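PDB 4WES: nitrogenase molybdenum-iron protein beta chain from Clostridium pasteurianum, which forms part of the molybdenum-iron component of nitrogenase, which reduces dinitrogen to ammonium, and shares an [8Fe-7S] cluster with the alpha chain. Local coordinates for residues K21-G27 with P140-H146; L241-A245 with T345-F350. All blocks are in the same frame, centred on the assembly; numbering follows the deposited sequence. Where two conformers were deposited one is given.

Contact 1. Residues K21-G27 with P140-H146. With CLF (Fe(8)-S(7) cluster), chain H.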
ATOM      1  N   LYS B  21     -15.124   3.550  19.535  1.00  8.41           N
ATOM      2  CA  LYS B  21     -15.538   2.287  20.140  1.00  8.18           C
ATOM      3  C   LYS B  21     -16.882   1.930  19.539  1.00  8.14           C
ATOM      4  O   LYS B  21     -17.567   2.794  18.956  1.00  8.99           O
ATOM      5  CB  LYS B  21     -15.716   2.409  21.668  1.00  9.21           C
ATOM      6  CG  LYS B  21     -16.748   3.453  22.091  1.00  9.20           C
ATOM      7  CD  LYS B  21     -17.262   3.282  23.504  1.00  9.55           C
ATOM      8  CE  LYS B  21     -18.258   4.391  23.837  1.00 10.47           C
ATOM      9  NZ  LYS B  21     -18.870   4.240  25.179  1.00 11.19           N
ATOM     10  N   THR B  22     -17.294   0.672  19.729  1.00  8.25           N
ATOM     11  CA  THR B  22     -18.690   0.328  19.600  1.00  7.97           C
ATOM     12  C   THR B  22     -19.105  -0.481  20.859  1.00  8.67           C
ATOM     13  O   THR B  22     -18.354  -0.486  21.825  1.00  8.87           O
ATOM     14  CB  THR B  22     -18.995  -0.365  18.261  1.00  8.66           C
ATOM     15  OG1 THR B  22     -20.412  -0.454  18.153  1.00  8.65           O
ATOM     16  CG2 THR B  22     -18.328  -1.710  18.090  1.00  9.36           C
ATOM     17  N   CYS B  23     -20.308  -1.032  20.864  1.00  8.24           N
ATOM     18  CA  CYS B  23     -20.824  -1.640  22.097  1.00  8.52           C
ATOM     19  C   CYS B  23     -20.387  -3.079  22.288  1.00  8.60           C
ATOM     20  O   CYS B  23     -19.964  -3.793  21.367  1.00  8.48           O
ATOM     21  CB  CYS B  23     -22.348  -1.522  22.177  1.00  9.38           C
ATOM     22  SG  CYS B  23     -23.286  -2.176  20.769  1.00  8.65           S
ATOM     23  N   GLN B  24     -20.554  -3.559  23.519  1.00  8.58           N
ATOM     24  CA  GLN B  24     -20.116  -4.904  23.919  1.00  8.33           C
ATOM     25  C   GLN B  24     -20.504  -6.056  22.981  1.00  8.74           C
ATOM     26  O   GLN B  24     -19.635  -6.911  22.740  1.00  8.89           O
ATOM     27  CB  GLN B  24     -20.646  -5.299  25.319  1.00  8.53           C
ATOM     28  CG  GLN B  24     -20.055  -4.506  26.458  1.00  9.34           C
ATOM     29  CD  GLN B  24     -19.996  -5.309  27.751  1.00  9.46           C
ATOM     30  OE1 GLN B  24     -19.989  -6.550  27.744  1.00 10.46           O
ATOM     31  NE2 GLN B  24     -19.868  -4.598  28.853  1.00 10.24           N
ATOM     32  N   PRO B  25     -21.767  -6.174  22.542  1.00  8.45           N
ATOM     33  CA  PRO B  25     -22.164  -7.476  21.990  1.00  8.68           C
ATOM     34  C   PRO B  25     -21.361  -7.983  20.805  1.00  8.90           C
ATOM     35  O   PRO B  25     -21.128  -9.192  20.726  1.00  9.05           O
ATOM     36  CB  PRO B  25     -23.645  -7.289  21.699  1.00  8.64           C
ATOM     37  CG  PRO B  25     -24.092  -6.267  22.752  1.00  9.02           C
ATOM     38  CD  PRO B  25     -22.950  -5.295  22.768  1.00  8.71           C
ATOM     39  N   VAL B  26     -20.957  -7.124  19.864  1.00  8.68           N
ATOM     40  CA  VAL B  26     -20.191  -7.666  18.737  1.00  8.59           C
ATOM     41  C   VAL B  26     -18.881  -8.310  19.220  1.00  8.08           C
ATOM     42  O   VAL B  26     -18.389  -9.243  18.573  1.00  8.99           O
ATOM     43  CB  VAL B  26     -19.929  -6.635  17.624  1.00  8.91           C
ATOM     44  CG1 VAL B  26     -18.887  -5.587  18.007  1.00  9.12           C
ATOM     45  CG2 VAL B  26     -19.546  -7.338  16.330  1.00  8.99           C
ATOM     46  N   GLY B  27     -18.299  -7.799  20.295  1.00  8.10           N
ATOM     47  CA  GLY B  27     -17.098  -8.433  20.829  1.00  8.64           C
ATOM     48  C   GLY B  27     -17.362  -9.834  21.333  1.00  8.66           C
ATOM     49  O   GLY B  27     -16.535 -10.720  21.169  1.00  9.54           O
ATOM     50  N   PRO B 140     -23.890  -5.819  28.879  1.00 11.01           N
ATOM     51  CA  PRO B 140     -24.578  -4.522  28.810  1.00 11.73           C
ATOM     52  C   PRO B 140     -23.821  -3.505  27.993  1.00 10.08           C
ATOM     53  O   PRO B 140     -22.682  -3.180  28.283  1.00 11.47           O
ATOM     54  CB  PRO B 140     -24.656  -4.090  30.263  1.00 12.63           C
ATOM     55  CG  PRO B 140     -23.494  -4.768  30.933  1.00 12.25           C
ATOM     56  CD  PRO B 140     -23.392  -6.112  30.227  1.00 12.24           C
ATOM     57  N   SER B 141     -24.482  -2.965  26.977  1.00  9.95           N
ATOM     58  CA  SER B 141     -23.796  -2.085  26.037  0.58  9.55           C
ATOM     59  C   SER B 141     -23.488  -0.700  26.595  1.00 10.05           C
ATOM     60  O   SER B 141     -22.676   0.045  26.013  1.00 10.98           O
ATOM     61  CB  SER B 141     -24.597  -1.941  24.756  0.58  8.40           C
ATOM     62  OG  SER B 141     -25.954  -1.726  24.987  0.58  8.01           O
ATOM     63  N   TYR B 142     -24.137  -0.342  27.687  1.00  9.82           N
ATOM     64  CA  TYR B 142     -23.853   0.886  28.394  1.00 10.24           C
ATOM     65  C   TYR B 142     -22.639   0.773  29.317  1.00 10.26           C
ATOM     66  O   TYR B 142     -22.304   1.741  29.974  1.00 14.16           O
ATOM     67  CB  TYR B 142     -25.103   1.338  29.126  1.00 11.43           C
ATOM     68  CG  TYR B 142     -25.811   0.277  29.919  1.00 11.05           C
ATOM     69  CD1 TYR B 142     -26.921  -0.368  29.392  1.00 11.75           C
ATOM     70  CD2 TYR B 142     -25.406  -0.093  31.196  1.00 11.27           C
ATOM     71  CE1 TYR B 142     -27.591  -1.339  30.107  1.00 12.65           C
ATOM     72  CE2 TYR B 142     -26.083  -1.044  31.933  1.00 12.47           C
ATOM     73  CZ  TYR B 142     -27.203  -1.659  31.389  1.00 13.16           C
ATOM     74  OH  TYR B 142     -27.896  -2.619  32.098  1.00 15.90           O
ATOM     75  N   VAL B 143     -21.974  -0.382  29.369  1.00  9.74           N
ATOM     76  CA  VAL B 143     -20.726  -0.544  30.077  1.00  9.90           C
ATOM     77  C   VAL B 143     -19.618  -0.826  29.073  1.00  9.75           C
ATOM     78  O   VAL B 143     -19.735  -1.718  28.215  1.00  9.79           O
ATOM     79  CB  VAL B 143     -20.806  -1.699  31.093  1.00 10.70           C
ATOM     80  CG1 VAL B 143     -19.454  -1.943  31.747  1.00 11.37           C
ATOM     81  CG2 VAL B 143     -21.902  -1.440  32.117  1.00 12.92           C
ATOM     82  N   GLY B 144     -18.530  -0.093  29.154  1.00 10.60           N
ATOM     83  CA  GLY B 144     -17.352  -0.470  28.371  1.00 10.26           C
ATOM     84  C   GLY B 144     -17.562  -0.328  26.893  1.00  9.89           C
ATOM     85  O   GLY B 144     -18.171   0.647  26.434  1.00 11.18           O
ATOM     86  N   SER B 145     -17.018  -1.274  26.142  1.00  9.31           N
ATOM     87  CA  SER B 145     -17.046  -1.280  24.696  1.00  8.90           C
ATOM     88  C   SER B 145     -17.092  -2.719  24.210  1.00  8.61           C
ATOM     89  O   SER B 145     -17.179  -3.670  24.974  1.00  9.20           O
ATOM     90  CB  SER B 145     -15.816  -0.601  24.116  1.00  9.65           C
ATOM     91  OG  SER B 145     -14.668  -1.436  24.339  1.00  9.41           O
ATOM     92  N   HIS B 146     -16.992  -2.867  22.886  1.00  8.38           N
ATOM     93  CA  HIS B 146     -16.865  -4.182  22.271  1.00  8.51           C
ATOM     94  C   HIS B 146     -15.690  -4.965  22.852  1.00  8.44           C
ATOM     95  O   HIS B 146     -15.743  -6.214  22.898  1.00  9.44           O
ATOM     96  CB  HIS B 146     -16.730  -4.019  20.750  1.00  8.65           C
ATOM     97  CG  HIS B 146     -15.540  -3.238  20.337  1.00  8.57           C
ATOM     98  ND1 HIS B 146     -15.452  -1.870  20.483  1.00  9.35           N
ATOM     99  CD2 HIS B 146     -14.361  -3.651  19.816  1.00  9.19           C
ATOM    100  CE1 HIS B 146     -14.260  -1.490  20.076  1.00  9.70           C
ATOM    101  NE2 HIS B 146     -13.587  -2.546  19.650  1.00  9.63           N
TER
HETATM  102 FE1  CLF H 604     -32.179  -1.717  20.334  1.00  8.84          FE
HETATM  103 FE2  CLF H 604     -30.372  -2.813  19.005  1.00  9.41          FE
HETATM  104 FE3  CLF H 604     -32.196  -1.302  17.583  1.00  8.59          FE
HETATM  105 FE4  CLF H 604     -30.354  -0.192  19.234  1.00  8.55          FE
HETATM  106  S1  CLF H 604     -29.931  -1.596  21.118  1.00  9.07           S
HETATM  107  S2A CLF H 604     -32.587  -3.310  18.678  1.00  9.11           S
HETATM  108  S4A CLF H 604     -29.931  -1.322  17.301  1.00  9.16           S
HETATM  109  S3A CLF H 604     -32.617   0.292  19.234  1.00  8.69           S
HETATM  110 FE5  CLF H 604     -27.060   0.126  20.205  0.66 11.95          FE
HETATM  111 FE6  CLF H 604     -27.181  -1.605  23.378  0.66 10.01          FE
HETATM  112 FE7  CLF H 604     -25.568  -1.956  21.179  1.00  8.51          FE
HETATM  113 FE8  CLF H 604     -28.025  -2.913  20.649  1.00  9.34          FE
HETATM  114  S2B CLF H 604     -26.100   0.036  22.196  1.00  9.43           S
HETATM  115  S3B CLF H 604     -26.685  -3.615  22.347  1.00  9.35           S
HETATM  116  S4B CLF H 604     -26.631  -1.853  19.132  1.00  8.70           S
HETATM  117  O   HOH W   1     -20.308   1.790  24.905  1.00 16.05           O
HETATM  118  O   HOH W   2     -20.420  -1.349  25.379  1.00  9.87           O

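Contact 2. Residues L241-A245 with T345-F350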
ATOM      1  N   LEU B 241      -3.006 -12.085  26.713  1.00 10.48           N
ATOM      2  CA  LEU B 241      -2.416 -11.099  25.830  1.00 11.19           C
ATOM      3  C   LEU B 241      -3.371  -9.934  25.704  1.00 10.71           C
ATOM      4  O   LEU B 241      -4.443 -10.063  25.087  1.00 10.82           O
ATOM      5  CB  LEU B 241      -2.134 -11.675  24.461  1.00 10.93           C
ATOM      6  CG  LEU B 241      -1.276 -12.939  24.395  1.00 12.10           C
ATOM      7  CD1 LEU B 241      -0.910 -13.289  22.970  1.00 13.23           C
ATOM      8  CD2 LEU B 241      -0.023 -12.889  25.241  1.00 14.17           C
ATOM      9  N   GLY B 242      -3.000  -8.801  26.284  1.00 10.78           N
ATOM     10  CA  GLY B 242      -3.862  -7.619  26.275  1.00 11.23           C
ATOM     11  C   GLY B 242      -4.782  -7.662  27.477  1.00 11.02           C
ATOM     12  O   GLY B 242      -5.775  -8.354  27.487  1.00 12.16           O
ATOM     13  N   SER B 243      -4.474  -6.860  28.497  1.00 11.42           N
ATOM     14  CA  SER B 243      -5.222  -6.951  29.743  1.00 12.23           C
ATOM     15  C   SER B 243      -6.713  -6.639  29.600  1.00 11.29           C
ATOM     16  O   SER B 243      -7.534  -7.276  30.262  1.00 12.34           O
ATOM     17  CB  SER B 243      -4.593  -6.094  30.827  1.00 13.86           C
ATOM     18  OG  SER B 243      -4.693  -4.716  30.500  1.00 14.88           O
ATOM     19  N   TYR B 244      -7.058  -5.664  28.765  1.00 10.18           N
ATOM     20  CA  TYR B 244      -8.462  -5.312  28.647  1.00  9.80           C
ATOM     21  C   TYR B 244      -9.293  -6.475  28.128  1.00  9.88           C
ATOM     22  O   TYR B 244     -10.389  -6.758  28.637  1.00 10.77           O
ATOM     23  CB  TYR B 244      -8.668  -4.098  27.753  1.00  9.82           C
ATOM     24  CG  TYR B 244      -8.349  -2.753  28.362  1.00 10.10           C
ATOM     25  CD1 TYR B 244      -7.047  -2.358  28.582  1.00 11.54           C
ATOM     26  CD2 TYR B 244      -9.368  -1.845  28.632  1.00 10.01           C
ATOM     27  CE1 TYR B 244      -6.740  -1.093  29.068  1.00 11.80           C
ATOM     28  CE2 TYR B 244      -9.084  -0.568  29.098  1.00 10.82           C
ATOM     29  CZ  TYR B 244      -7.781  -0.189  29.317  1.00 10.93           C
ATOM     30  OH  TYR B 244      -7.483   1.085  29.757  1.00 12.23           O
ATOM     31  N   ALA B 245      -8.821  -7.115  27.057  1.00  9.67           N
ATOM     32  CA  ALA B 245      -9.574  -8.178  26.433  1.00  9.77           C
ATOM     33  C   ALA B 245      -9.469  -9.514  27.186  1.00 10.20           C
ATOM     34  O   ALA B 245     -10.403 -10.318  27.116  1.00 10.72           O
ATOM     35  CB  ALA B 245      -9.115  -8.388  24.992  1.00 10.11           C
ATOM     36  N   THR B 345     -12.549   3.216  24.614  1.00  9.23           N
ATOM     37  CA  THR B 345     -12.845   2.259  25.682  1.00  8.97           C
ATOM     38  C   THR B 345     -12.411   2.869  27.019  1.00 10.54           C
ATOM     39  O   THR B 345     -11.287   3.318  27.163  1.00 10.85           O
ATOM     40  CB  THR B 345     -12.109   0.954  25.426  1.00  9.22           C
ATOM     41  OG1 THR B 345     -12.635   0.336  24.235  1.00  9.97           O
ATOM     42  CG2 THR B 345     -12.300  -0.018  26.553  1.00 10.65           C
ATOM     43  N   PRO B 346     -13.305   2.845  28.038  1.00 10.23           N
ATOM     44  CA  PRO B 346     -12.948   3.422  29.322  1.00 10.56           C
ATOM     45  C   PRO B 346     -11.905   2.591  30.058  1.00 10.83           C
ATOM     46  O   PRO B 346     -11.732   1.397  29.787  1.00 12.06           O
ATOM     47  CB  PRO B 346     -14.264   3.435  30.075  1.00 13.12           C
ATOM     48  CG  PRO B 346     -15.091   2.407  29.443  1.00 17.51           C
ATOM     49  CD  PRO B 346     -14.694   2.396  27.994  1.00 11.19           C
ATOM     50  N   GLY B 347     -11.222   3.251  30.984  1.00 12.20           N
ATOM     51  CA  GLY B 347     -10.265   2.592  31.868  1.00 13.87           C
ATOM     52  C   GLY B 347      -9.002   3.411  32.034  1.00 13.46           C
ATOM     53  O   GLY B 347      -8.527   4.029  31.090  1.00 13.50           O
ATOM     54  N   MET B 348      -8.442   3.397  33.242  1.00 15.93           N
ATOM     55  CA  MET B 348      -7.249   4.188  33.542  0.52 18.43           C
ATOM     56  C   MET B 348      -5.949   3.575  33.043  1.00 15.89           C
ATOM     57  O   MET B 348      -4.963   4.273  32.876  1.00 17.58           O
ATOM     58  CB  MET B 348      -7.121   4.414  35.050  0.52 22.71           C
ATOM     59  CG  MET B 348      -8.351   5.067  35.651  0.52 27.79           C
ATOM     60  SD  MET B 348      -8.587   6.742  35.035  0.52 45.37           S
ATOM     61  CE  MET B 348      -9.592   6.548  33.569  0.52 34.38           C
ATOM     62  N   LYS B 349      -5.952   2.261  32.806  1.00 14.93           N
ATOM     63  CA  LYS B 349      -4.695   1.609  32.429  1.00 15.56           C
ATOM     64  C   LYS B 349      -4.066   2.227  31.198  1.00 13.56           C
ATOM     65  O   LYS B 349      -2.868   2.470  31.153  1.00 15.36           O
ATOM     66  CB  LYS B 349      -4.876   0.111  32.249  1.00 19.83           C
ATOM     67  CG  LYS B 349      -3.563  -0.608  32.085  1.00 27.47           C
ATOM     68  CD  LYS B 349      -3.701  -2.112  32.138  1.00 51.41           C
ATOM     69  CE  LYS B 349      -2.321  -2.769  32.171  1.00 87.12           C
ATOM     70  NZ  LYS B 349      -1.384  -2.186  31.163  1.00 61.50           N
ATOM     71  N   PHE B 350      -4.896   2.486  30.187  1.00 13.73           N
ATOM     72  CA  PHE B 350      -4.416   3.077  28.922  1.00 12.69           C
ATOM     73  C   PHE B 350      -3.682   4.373  29.185  1.00 11.85           C
ATOM     74  O   PHE B 350      -2.571   4.609  28.677  1.00 13.59           O
ATOM     75  CB  PHE B 350      -5.625   3.293  28.019  1.00 12.40           C
ATOM     76  CG  PHE B 350      -5.332   3.929  26.695  1.00 11.17           C
ATOM     77  CD1 PHE B 350      -5.401   5.303  26.511  1.00 11.93           C
ATOM     78  CD2 PHE B 350      -5.136   3.154  25.570  1.00 12.59           C
ATOM     79  CE1 PHE B 350      -5.245   5.868  25.252  1.00 13.50           C
ATOM     80  CE2 PHE B 350      -4.981   3.710  24.344  1.00 14.80           C
ATOM     81  CZ  PHE B 350      -5.033   5.068  24.165  1.00 14.67           C
TER
HETATM   82  O   HOH W   3      -8.907   2.978  28.577  1.00 11.46           O

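Contact 1. Residues K21-G27 with P140-H146
Cys23 and Ser141 meet through their CB atoms, a tight carbon pair 3.4 Å apart, and both coordinate the Fe(8)-S(7) cluster. Cys23 SG binds the iron FE7 at 2.3 Å, while Ser141 OG, in one of its two conformers, lies 2.0 Å from FE6, which Cys106 SG also binds. In relatives, serine ligation of this kind accompanies oxidation of the cluster. Pro25 adds a nonpolar contact, its CG resting against the sulfur S3B.

Direct hydrogen bonds run along both segments. Thr22 N donates almost straight (170°) to His146 ND1 at 3.2 Å, approaching from a position tilted off the ring plane. His146 CG lies between the backbone N and the carbonyl carbon (chi1 61°), which directs ND1 at the Thr22 backbone, with Thr22 O at the ring edge; NE2 bonds Asp320. His146 N returns a bond to Thr22 O, 2.9 Å long. The Gln24 chain, extended beyond CG, runs alongside the turn, and NE2 reaches Val143 O at 3.0 Å. That oxygen lies in the amide plane of Gln24, whereas NE2 stands above the plane of the carbonyl; OE1 turns to Asn152.

These bonds join the start of helix 24-33 to the type I turn Pro140-Val143 and to the N-cap Ser145 of helix 146-161, in the wall of the cluster pocket that the two chains share. Ser145 OG caps Val147 N and also hydrogen-bonds Thr345 OG1.

Two waters bridge further polar groups. One accepts from Gln24 N at 2.9 Å, within bonding distance of Ser141 O and Val143 O. The other accepts from Lys21 NZ, beside Ser141 O and Gly144 O; the ammonium also forms a salt bridge to Asp109 of the alpha chain.

Where the two helix starts lie close, Gly27 CA makes a carbon-donor contact to His146 O at 3.3 Å.

Contact 2. Residues L241-A245 with T345-F350
Tyr244 reaches residues 345-350 with its side chain, its hydroxyl meeting Phe350. CB points toward that segment from the first turn of helix 243-257, and CG sits beside the backbone N and anti to the carbonyl carbon (chi1 -77°), which sends the ring outward across the contact. CD2 lies 4.0 Å from Thr345 CG2. Further on, CE2 meets Pro346 O at 3.4 Å, the oxygen lying in the ring plane at the edge. On the other branch CE1 touches Lys349 CB at 3.9 Å; nearby, the methylenes CD and CE of Lys349 lie against Ser243 OG, CD at 3.2 Å.

The hydroxyl ends at the start of helix 348-360. Phe350 N donates to Tyr244 OH at 3.0 Å (148°), and Phe350 CB packs against the same oxygen. A water 2.6 Å from Tyr244 OH accepts a hydrogen bond from it and donates in turn to Thr345 O and Gly347 O, so the carbonyls just before the helix are tied to the phenol.

Both helices follow strands of different parallel sheets, 237-241 and 337-343, so the tyrosine joins two Rossmann-like domains at their helix N termini. Because the hydroxyl both accepts from an N-H of the first helical turn and donates to the water, its rotation is probably set, and the nearby helix start probably makes it a somewhat stronger donor.

Overall arrangement
From the N terminus, contact 1 closes the longer loop, bringing the start of helix 24-33 back against the entry to helix 146-161 after the chain has built the sheet of strands 67-68, 38-43, 99-104 and 133-136. Contact 2 opens after strand 237-241 of the second sheet, and its loop takes in strand 261-264 before strand 337-343 of the third. The two loops follow in series, neither nested nor crossed, with centres about 13 Å apart. They nevertheless meet: Ser145 OG probably hydrogen-bonds Thr345 OG1, and Gly144 packs on Pro346. The loop that carries Ser141 is thus linked to the junction between the other two sheets.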